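Local coordinates for chitinase (Thermococcus chitonophagus, PDB 5XSW), which probably hydrolyses chitin as an endochitinase, this chain being a C-terminal portion of a longer protein and carrying bound glycan, at residues Y196-V201 with K462-P467. Residues are numbered along the deposited sequence; the frame is centred on the assembly and turned at random.
Sequences YEWFKV and KHWPEP
W464 drives the edge of its indole into one face of W198, a T-shaped (edge-to-face) pair with six-membered ring centroids 5.0 Å apart and planes at 70°. One atom does the touching: CZ3 of W464 stands over the centre of the W198 benzene ring, 3.8 Å from CD2 of W198 and 4.0 Å from CH2 of W198, so all six ring carbons share it almost equally. With CG anti to the backbone N (chi1 -161°), W198 turns this face of its indole to W464. The W198 ring has an aromatic atom over the centre of each face, CZ3 of W464 on one and CZ of F199, the next residue in the chain, on the other. F414 meets both tryptophans, edge-to-face with W464 and at a much shallower angle with W198. This buried aromatic cluster joins the C-terminal turn of helix 186-199 to the irregular segment between helices 449-461 and 475-482, within the largely helical part of the chain.

No hydrogen bond crosses between the two segments; the polar partners lie beside them. The indole NE1 of W198 donates to the backbone O of H468, just beyond P467. With W198 cut back to an alanine, the W464 edge would probably lose the face it rests on, and the carbonyl of H468 its indole donor. Where the helix ends, K200 adopts positive phi and its NZ folds back to donate a hydrogen bond to O of E197 (2.9 Å), lying 18° from the carbonyl plane. E197 itself forms a salt bridge with R458 of helix 449-461, a second tie between helix 186-199 and the region leading into 462-467.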
loop_
_atom_site.group_PDB
_atom_site.type_symbol
_atom_site.label_atom_id
_atom_site.label_comp_id
_atom_site.label_asym_id
_atom_site.label_seq_id
_atom_site.Cartn_x
_atom_site.Cartn_y
_atom_site.Cartn_z
ATOM N N TYR A 196 -15.199 -17.810 0.080
ATOM C CA TYR A 196 -15.503 -18.846 1.086
ATOM C C TYR A 196 -14.734 -20.131 0.769
ATOM O O TYR A 196 -13.977 -20.615 1.557
ATOM C CB TYR A 196 -17.009 -19.107 1.048
ATOM C CG TYR A 196 -17.566 -20.140 2.016
ATOM C CD1 TYR A 196 -16.954 -20.405 3.239
ATOM C CD2 TYR A 196 -18.757 -20.820 1.707
ATOM C CE1 TYR A 196 -17.520 -21.335 4.139
ATOM C CE2 TYR A 196 -19.303 -21.752 2.580
ATOM C CZ TYR A 196 -18.675 -22.014 3.779
ATOM O OH TYR A 196 -19.250 -22.926 4.653
ATOM N N GLU A 197 -14.915 -20.668 -0.426
ATOM C CA GLU A 197 -14.302 -21.958 -0.756
ATOM C C GLU A 197 -12.783 -21.856 -0.877
ATOM O O GLU A 197 -12.026 -22.752 -0.463
ATOM C CB GLU A 197 -14.952 -22.545 -2.068
ATOM C CG GLU A 197 -14.462 -24.004 -2.400
ATOM C CD GLU A 197 -14.839 -25.040 -1.311
ATOM O OE1 GLU A 197 -15.845 -24.855 -0.547
ATOM O OE2 GLU A 197 -14.141 -26.072 -1.245
ATOM N N TRP A 198 -12.302 -20.764 -1.448
ATOM C CA TRP A 198 -10.873 -20.580 -1.614
ATOM C C TRP A 198 -10.178 -20.220 -0.291
ATOM O O TRP A 198 -9.200 -20.879 0.087
ATOM C CB TRP A 198 -10.610 -19.466 -2.676
ATOM C CG TRP A 198 -9.237 -19.474 -3.279
ATOM C CD1 TRP A 198 -8.144 -20.244 -2.915
ATOM C CD2 TRP A 198 -8.807 -18.659 -4.359
ATOM N NE1 TRP A 198 -7.082 -19.958 -3.747
ATOM C CE2 TRP A 198 -7.473 -18.993 -4.645
ATOM C CE3 TRP A 198 -9.450 -17.695 -5.153
ATOM C CZ2 TRP A 198 -6.751 -18.362 -5.664
ATOM C CZ3 TRP A 198 -8.748 -17.105 -6.167
ATOM C CH2 TRP A 198 -7.396 -17.430 -6.405
ATOM N N PHE A 199 -10.666 -19.205 0.443
ATOM C CA PHE A 199 -9.878 -18.684 1.607
ATOM C C PHE A 199 -10.562 -18.985 2.936
ATOM O O PHE A 199 -10.068 -18.592 3.989
ATOM C CB PHE A 199 -9.612 -17.141 1.463
ATOM C CG PHE A 199 -8.827 -16.817 0.203
ATOM C CD1 PHE A 199 -7.492 -17.159 0.123
ATOM C CD2 PHE A 199 -9.451 -16.198 -0.902
ATOM C CE1 PHE A 199 -6.761 -16.934 -1.073
ATOM C CE2 PHE A 199 -8.726 -15.938 -2.056
ATOM C CZ PHE A 199 -7.389 -16.348 -2.147
ATOM N N LYS A 200 -11.692 -19.705 2.871
ATOM C CA LYS A 200 -12.444 -20.188 4.061
ATOM C C LYS A 200 -13.085 -19.059 4.813
ATOM O O LYS A 200 -13.385 -19.183 6.010
ATOM C CB LYS A 200 -11.532 -20.999 5.020
ATOM C CG LYS A 200 -10.598 -21.978 4.247
ATOM C CD LYS A 200 -11.426 -22.890 3.277
ATOM C CE LYS A 200 -10.418 -23.723 2.453
ATOM N NZ LYS A 200 -11.121 -24.660 1.465
ATOM N N VAL A 201 -13.331 -17.942 4.113
ATOM C CA VAL A 201 -14.010 -16.811 4.737
ATOM C C VAL A 201 -15.527 -16.943 4.702
ATOM O O VAL A 201 -16.106 -17.209 3.625
ATOM C CB VAL A 201 -13.615 -15.464 3.989
ATOM C CG1 VAL A 201 -14.300 -14.243 4.673
ATOM C CG2 VAL A 201 -12.061 -15.371 4.039
ATOM N N LYS A 462 -10.506 -28.580 -8.725
ATOM C CA LYS A 462 -9.750 -29.818 -8.966
ATOM C C LYS A 462 -8.685 -29.541 -10.000
ATOM O O LYS A 462 -7.681 -30.201 -10.040
ATOM C CB LYS A 462 -10.679 -30.946 -9.452
ATOM C CG LYS A 462 -11.586 -31.558 -8.384
ATOM C CD LYS A 462 -10.676 -32.513 -7.495
ATOM C CE LYS A 462 -11.441 -33.271 -6.410
ATOM N NZ LYS A 462 -10.489 -34.030 -5.490
ATOM N N HIS A 463 -8.896 -28.581 -10.878
ATOM C CA HIS A 463 -7.904 -28.239 -11.884
ATOM C C HIS A 463 -6.947 -27.114 -11.509
ATOM O O HIS A 463 -6.109 -26.749 -12.269
ATOM C CB HIS A 463 -8.559 -27.912 -13.216
ATOM C CG HIS A 463 -9.396 -29.010 -13.764
ATOM N ND1 HIS A 463 -9.005 -29.775 -14.832
ATOM C CD2 HIS A 463 -10.600 -29.478 -13.391
ATOM C CE1 HIS A 463 -9.934 -30.665 -15.092
ATOM N NE2 HIS A 463 -10.912 -30.507 -14.230
ATOM N N TRP A 464 -7.074 -26.542 -10.288
ATOM C CA TRP A 464 -6.212 -25.424 -9.896
ATOM C C TRP A 464 -4.884 -25.903 -9.289
ATOM O O TRP A 464 -4.816 -26.972 -8.691
ATOM C CB TRP A 464 -6.970 -24.517 -8.911
ATOM C CG TRP A 464 -8.103 -23.720 -9.530
ATOM C CD1 TRP A 464 -8.728 -23.951 -10.726
ATOM C CD2 TRP A 464 -8.752 -22.571 -8.957
ATOM N NE1 TRP A 464 -9.730 -23.028 -10.929
ATOM C CE2 TRP A 464 -9.757 -22.162 -9.859
ATOM C CE3 TRP A 464 -8.583 -21.852 -7.753
ATOM C CZ2 TRP A 464 -10.592 -21.058 -9.609
ATOM C CZ3 TRP A 464 -9.407 -20.759 -7.506
ATOM C CH2 TRP A 464 -10.408 -20.379 -8.423
ATOM N N PRO A 465 -3.815 -25.110 -9.432
ATOM C CA PRO A 465 -2.531 -25.492 -8.831
ATOM C C PRO A 465 -2.665 -25.746 -7.321
ATOM O O PRO A 465 -3.467 -25.070 -6.655
ATOM C CB PRO A 465 -1.635 -24.276 -9.078
ATOM C CG PRO A 465 -2.362 -23.399 -9.990
ATOM C CD PRO A 465 -3.803 -23.748 -9.988
ATOM N N GLU A 466 -1.909 -26.723 -6.816
ATOM C CA GLU A 466 -1.866 -27.064 -5.400
ATOM C C GLU A 466 -0.545 -26.587 -4.815
ATOM O O GLU A 466 0.466 -26.559 -5.523
ATOM C CB GLU A 466 -2.031 -28.579 -5.209
ATOM C CG GLU A 466 -3.422 -29.101 -5.603
ATOM C CD GLU A 466 -4.420 -28.964 -4.469
ATOM O OE1 GLU A 466 -4.103 -28.279 -3.470
ATOM O OE2 GLU A 466 -5.509 -29.578 -4.547
ATOM N N PRO A 467 -0.543 -26.160 -3.544
ATOM C CA PRO A 467 -1.727 -25.987 -2.693
ATOM C C PRO A 467 -2.578 -24.772 -3.200
ATOM O O PRO A 467 -2.005 -23.865 -3.816
ATOM C CB PRO A 467 -1.110 -25.724 -1.318
ATOM C CG PRO A 467 0.133 -24.970 -1.649
ATOM C CD PRO A 467 0.660 -25.582 -2.918
#